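Local coordinates for protein salmonella typhimurium DB7155 bacteriophage DET7 tailspike (Bacteriophage, PDB 2V5I) that is the receptor-binding tailspike of phage Det7, a trimeric beta-helical protein that binds and probably hydrolyses the O-antigen polysaccharide on the surface of Salmonella, at residues Trp135-Gly140 with Ser284-Gly289; Phe101-Asp104 with Lys108-Thr111. All blocks are in the same frame, centred on the assembly; numbering follows the deposited sequence.

Contact 1. Residues Trp135-Gly140 with Ser284-Gly289; sequences WVKFPG and SPVWDG
Lys137, the last residue of helix 132-137, reaches across to Val286 and Trp287, which lie in the loop between strands 280-283 and 290-291 of the parallel beta-helix. The polar term is a single hydrogen bond: NZ of Lys137 donates to O of Val286 over 2.8 Å, with the donor tilted 23° from the carbonyl plane. The same ammonium group makes a cation-pi contact with Trp287, lying 4.1 Å from the centroid of the five-membered ring and only 16° off its normal. CH-pi packing adds to this, since CE of Lys137 sits over the same ring, 3.4 Å from CE2 of Trp287. Two bends in the lysine chain, at chi2 (66°) and chi3, fold its end back over the indole instead of letting it run straight past. Apolar packing adds two further contacts: CG of Lys137 lies 3.7 Å from CG1 of Val286, while CG1 of Val136 comes obliquely to CH2 of Trp287 at 4.2 Å. With one hydrogen bond and one cation-pi contact converging on NZ, the positive charge is met here by a carbonyl oxygen and an aromatic face, an arrangement that should fix the direction of the lysine tip.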
loop_
_atom_site.group_PDB
_atom_site.type_symbol
_atom_site.label_atom_id
_atom_site.label_comp_id
_atom_site.label_asym_id
_atom_site.label_seq_id
_atom_site.Cartn_x
_atom_site.Cartn_y
_atom_site.Cartn_z
ATOM N N TRP A 135 35.341 4.426 8.493
ATOM C CA TRP A 135 36.469 5.259 8.040
ATOM C C TRP A 135 36.077 6.041 6.793
ATOM O O TRP A 135 36.556 7.160 6.593
ATOM C CB TRP A 135 37.707 4.426 7.750
ATOM C CG TRP A 135 38.099 3.408 8.781
ATOM C CD1 TRP A 135 38.886 2.337 8.571
ATOM C CD2 TRP A 135 37.739 3.363 10.185
ATOM N NE1 TRP A 135 39.041 1.616 9.711
ATOM C CE2 TRP A 135 38.352 2.224 10.724
ATOM C CE3 TRP A 135 36.978 4.174 11.016
ATOM C CZ2 TRP A 135 38.194 1.849 12.063
ATOM C CZ3 TRP A 135 36.814 3.800 12.338
ATOM C CH2 TRP A 135 37.413 2.663 12.834
ATOM N N VAL A 136 35.189 5.470 5.965
ATOM C CA VAL A 136 34.667 6.147 4.770
ATOM C C VAL A 136 33.476 7.050 5.089
ATOM O O VAL A 136 33.355 8.190 4.645
ATOM C CB VAL A 136 34.216 5.071 3.728
ATOM C CG1 VAL A 136 33.494 5.694 2.556
ATOM C CG2 VAL A 136 35.360 4.249 3.234
ATOM N N LYS A 137 32.573 6.555 5.947
ATOM C CA LYS A 137 31.410 7.308 6.332
ATOM C C LYS A 137 31.712 8.568 7.124
ATOM O O LYS A 137 31.028 9.586 6.985
ATOM C CB LYS A 137 30.452 6.358 7.095
ATOM C CG LYS A 137 29.123 6.875 7.452
ATOM C CD LYS A 137 28.197 7.188 6.287
ATOM C CE LYS A 137 27.858 6.043 5.351
ATOM N NZ LYS A 137 26.628 6.376 4.522
ATOM N N PHE A 138 32.756 8.531 7.976
ATOM C CA PHE A 138 33.116 9.650 8.830
ATOM C C PHE A 138 34.617 9.936 8.565
ATOM O O PHE A 138 35.505 9.478 9.303
ATOM C CB PHE A 138 32.882 9.323 10.318
ATOM C CG PHE A 138 31.468 8.840 10.633
ATOM C CD1 PHE A 138 30.388 9.708 10.619
ATOM C CD2 PHE A 138 31.243 7.511 10.927
ATOM C CE1 PHE A 138 29.078 9.264 10.909
ATOM C CE2 PHE A 138 29.924 7.067 11.221
ATOM C CZ PHE A 138 28.868 7.952 11.211
ATOM N N PRO A 139 34.920 10.591 7.435
ATOM C CA PRO A 139 36.349 10.793 7.136
ATOM C C PRO A 139 37.088 11.542 8.232
ATOM O O PRO A 139 36.656 12.606 8.688
ATOM C CB PRO A 139 36.343 11.618 5.851
ATOM C CG PRO A 139 34.950 11.555 5.320
ATOM C CD PRO A 139 34.032 11.072 6.367
ATOM N N GLY A 140 38.216 10.954 8.625
ATOM C CA GLY A 140 39.063 11.421 9.713
ATOM C C GLY A 140 38.957 10.570 10.969
ATOM O O GLY A 140 39.778 10.697 11.889
ATOM N N SER A 284 16.729 4.857 10.207
ATOM C CA SER A 284 18.037 5.406 10.577
ATOM C C SER A 284 19.246 4.485 10.342
ATOM O O SER A 284 20.116 4.452 11.207
ATOM C CB SER A 284 17.992 5.825 12.036
ATOM O OG SER A 284 16.952 6.812 12.218
ATOM N N PRO A 285 19.333 3.769 9.209
ATOM C CA PRO A 285 20.606 3.045 8.941
ATOM C C PRO A 285 21.721 4.020 8.557
ATOM O O PRO A 285 21.470 5.054 7.973
ATOM C CB PRO A 285 20.277 2.159 7.742
ATOM C CG PRO A 285 19.306 2.988 7.023
ATOM C CD PRO A 285 18.406 3.608 8.074
ATOM N N VAL A 286 22.927 3.669 8.966
ATOM C CA VAL A 286 24.128 4.445 8.613
ATOM C C VAL A 286 24.397 4.430 7.100
ATOM O O VAL A 286 24.818 5.450 6.518
ATOM C CB VAL A 286 25.331 4.018 9.471
ATOM C CG1 VAL A 286 26.600 4.730 9.006
ATOM C CG2 VAL A 286 25.084 4.255 10.925
ATOM N N TRP A 287 24.193 3.284 6.448
ATOM C CA TRP A 287 24.294 3.207 5.020
ATOM C C TRP A 287 22.883 3.176 4.397
ATOM O O TRP A 287 22.241 4.231 4.378
ATOM C CB TRP A 287 25.159 2.025 4.626
ATOM C CG TRP A 287 26.615 2.287 4.986
ATOM C CD1 TRP A 287 27.185 2.312 6.250
ATOM C CD2 TRP A 287 27.686 2.602 4.067
ATOM N NE1 TRP A 287 28.531 2.606 6.143
ATOM C CE2 TRP A 287 28.856 2.802 4.837
ATOM C CE3 TRP A 287 27.759 2.765 2.684
ATOM C CZ2 TRP A 287 30.103 3.105 4.266
ATOM C CZ3 TRP A 287 29.021 3.073 2.107
ATOM C CH2 TRP A 287 30.165 3.227 2.913
ATOM N N ASP A 288 22.370 2.036 3.949
ATOM C CA ASP A 288 21.152 1.996 3.127
ATOM C C ASP A 288 19.990 1.416 3.940
ATOM O O ASP A 288 20.227 0.594 4.843
ATOM C CB ASP A 288 21.345 1.133 1.886
ATOM C CG ASP A 288 22.366 1.695 0.905
ATOM O OD1 ASP A 288 23.014 2.741 1.181
ATOM O OD2 ASP A 288 22.425 1.064 -0.192
ATOM N N GLY A 289 18.745 1.730 3.576
ATOM C CA GLY A 289 17.615 1.061 4.197
ATOM C C GLY A 289 17.613 -0.393 3.671
ATOM O O GLY A 289 17.691 -1.354 4.419
#

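Contact 2. Residues Phe101-Asp104 with Lys108-Thr111; sequences FPWD and KWIT
Trp103 and Trp109 are bridged backbone to backbone in a tight hairpin-like turn with one antiparallel beta bridge, part of a long excursion from the beta-helix that is consistent with the dorsal fin of the P22 tailspike family. They form a non-hydrogen-bonded pair, the single bridge being flanked by bonds from Ile110 N to Pro102 O and from Asp104 N to Lys108 O, each 2.9 Å long. Packing is tight at the two indoles, which lie side by side and point the same way. NE1 of Trp103 stands over one face of Trp109, toward its rim and 3.2 Å from CZ3, but the planes are inclined at 38°, so the pair is oblique. Asn331 O takes the NE1 proton of Trp109, and Arg252 makes a cation-pi contact with Trp103. Ile110, its CG1 anti to the carbonyl carbon (chi1 -55°), sends CD1 to within 3.6 Å of the backbone C of Trp103. Toward the turn the contact opens to solvent. Lys108 leads its chain away after its CB has passed the Asp104 carboxylate, and Lys108 N reaches OD1 of Asp104 from above the carboxylate plane, at 3.0 Å. A water donates to both OD2 of Asp104 and O of Trp109, 2.8 Å from the latter.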
loop_
_atom_site.group_PDB
_atom_site.type_symbol
_atom_site.label_atom_id
_atom_site.label_comp_id
_atom_site.label_asym_id
_atom_site.label_seq_id
_atom_site.Cartn_x
_atom_site.Cartn_y
_atom_site.Cartn_z
ATOM N N PHE A 101 28.485 6.186 18.763
ATOM C CA PHE A 101 27.087 6.527 18.864
ATOM C C PHE A 101 26.815 7.823 18.105
ATOM O O PHE A 101 26.647 8.902 18.705
ATOM C CB PHE A 101 26.669 6.634 20.336
ATOM C CG PHE A 101 25.205 6.579 20.575
ATOM C CD1 PHE A 101 24.540 5.361 20.656
ATOM C CD2 PHE A 101 24.458 7.730 20.710
ATOM C CE1 PHE A 101 23.162 5.310 20.922
ATOM C CE2 PHE A 101 23.073 7.671 20.964
ATOM C CZ PHE A 101 22.447 6.462 21.073
ATOM N N PRO A 102 26.746 7.726 16.737
ATOM C CA PRO A 102 26.655 8.926 15.918
ATOM C C PRO A 102 25.244 9.568 15.879
ATOM O O PRO A 102 24.781 9.965 14.805
ATOM C CB PRO A 102 27.093 8.427 14.529
ATOM C CG PRO A 102 26.670 6.936 14.519
ATOM C CD PRO A 102 26.952 6.501 15.945
ATOM N N TRP A 103 24.551 9.574 17.010
ATOM C CA TRP A 103 23.256 10.282 17.157
ATOM C C TRP A 103 23.324 11.156 18.388
ATOM O O TRP A 103 23.790 10.727 19.441
ATOM C CB TRP A 103 22.102 9.287 17.304
ATOM C CG TRP A 103 22.004 8.343 16.139
ATOM C CD1 TRP A 103 21.312 8.506 14.950
ATOM C CD2 TRP A 103 22.614 7.045 16.059
ATOM N NE1 TRP A 103 21.494 7.411 14.165
ATOM C CE2 TRP A 103 22.309 6.521 14.792
ATOM C CE3 TRP A 103 23.398 6.300 16.928
ATOM C CZ2 TRP A 103 22.752 5.264 14.387
ATOM C CZ3 TRP A 103 23.852 5.049 16.531
ATOM C CH2 TRP A 103 23.547 4.563 15.257
ATOM N N ASP A 104 22.820 12.370 18.270
ATOM C CA ASP A 104 22.826 13.258 19.425
ATOM C C ASP A 104 21.581 13.114 20.285
ATOM O O ASP A 104 20.671 12.329 19.985
ATOM C CB ASP A 104 23.138 14.716 19.008
ATOM C CG ASP A 104 21.986 15.416 18.300
ATOM O OD1 ASP A 104 20.812 14.980 18.401
ATOM O OD2 ASP A 104 22.298 16.439 17.628
ATOM N N LYS A 108 19.385 13.574 16.197
ATOM C CA LYS A 108 20.000 13.959 14.931
ATOM C C LYS A 108 21.314 13.246 14.669
ATOM O O LYS A 108 22.086 12.984 15.584
ATOM C CB LYS A 108 20.265 15.474 14.862
ATOM C CG LYS A 108 19.082 16.368 15.209
ATOM C CD LYS A 108 17.825 15.957 14.503
ATOM C CE LYS A 108 16.611 16.826 14.881
ATOM N NZ LYS A 108 15.569 16.798 13.775
ATOM N N TRP A 109 21.613 13.029 13.406
ATOM C CA TRP A 109 22.886 12.408 13.013
ATOM C C TRP A 109 24.039 13.308 13.435
ATOM O O TRP A 109 23.977 14.547 13.280
ATOM C CB TRP A 109 22.922 12.222 11.485
ATOM C CG TRP A 109 22.104 11.082 10.956
ATOM C CD1 TRP A 109 20.972 11.155 10.189
ATOM C CD2 TRP A 109 22.439 9.711 11.072
ATOM N NE1 TRP A 109 20.535 9.875 9.899
ATOM C CE2 TRP A 109 21.405 8.966 10.429
ATOM C CE3 TRP A 109 23.449 9.027 11.728
ATOM C CZ2 TRP A 109 21.425 7.558 10.362
ATOM C CZ3 TRP A 109 23.509 7.638 11.649
ATOM C CH2 TRP A 109 22.456 6.913 10.974
ATOM N N ILE A 110 25.103 12.677 13.914
ATOM C CA ILE A 110 26.422 13.325 14.092
ATOM C C ILE A 110 27.296 12.840 12.973
ATOM O O ILE A 110 27.544 11.631 12.842
ATOM C CB ILE A 110 27.042 12.943 15.445
ATOM C CG1 ILE A 110 26.084 13.283 16.582
ATOM C CG2 ILE A 110 28.381 13.622 15.646
ATOM C CD1 ILE A 110 26.536 12.839 18.006
ATOM N N THR A 111 27.803 13.785 12.179
ATOM C CA THR A 111 28.596 13.406 10.999
ATOM C C THR A 111 30.072 13.819 11.059
ATOM O O THR A 111 30.886 13.272 10.315
ATOM C CB THR A 111 27.969 13.970 9.706
ATOM O OG1 THR A 111 27.941 15.400 9.791
ATOM C CG2 THR A 111 26.547 13.417 9.527
HETATM O O HOH W 1 24.081 16.510 15.262
#

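In the fold
Contact 2 closes a local turn, its segments separated by three residues, whereas contact 1 bridges 144 residues of sequence and fastens the excursion to a loop of the beta-helix. Neither lies wholly in the core: each has a buried part, Val286 in contact 1 and Pro102 with the two tryptophans in contact 2, and an exposed edge. Backbone bonds and paired indoles dominate 101-104 with 108-111; a lysine carries most of 135-140 with 284-289. They meet directly, with centres about 11 Å apart. CH2 of Trp109 packs 3.4 Å from O of Ser284, and CE1 of Phe138 approaches O of Ile110, a buried oxygen without a hydrogen-bond partner. Trp109 thus belongs to the turn and also seats it against the 284-289 loop.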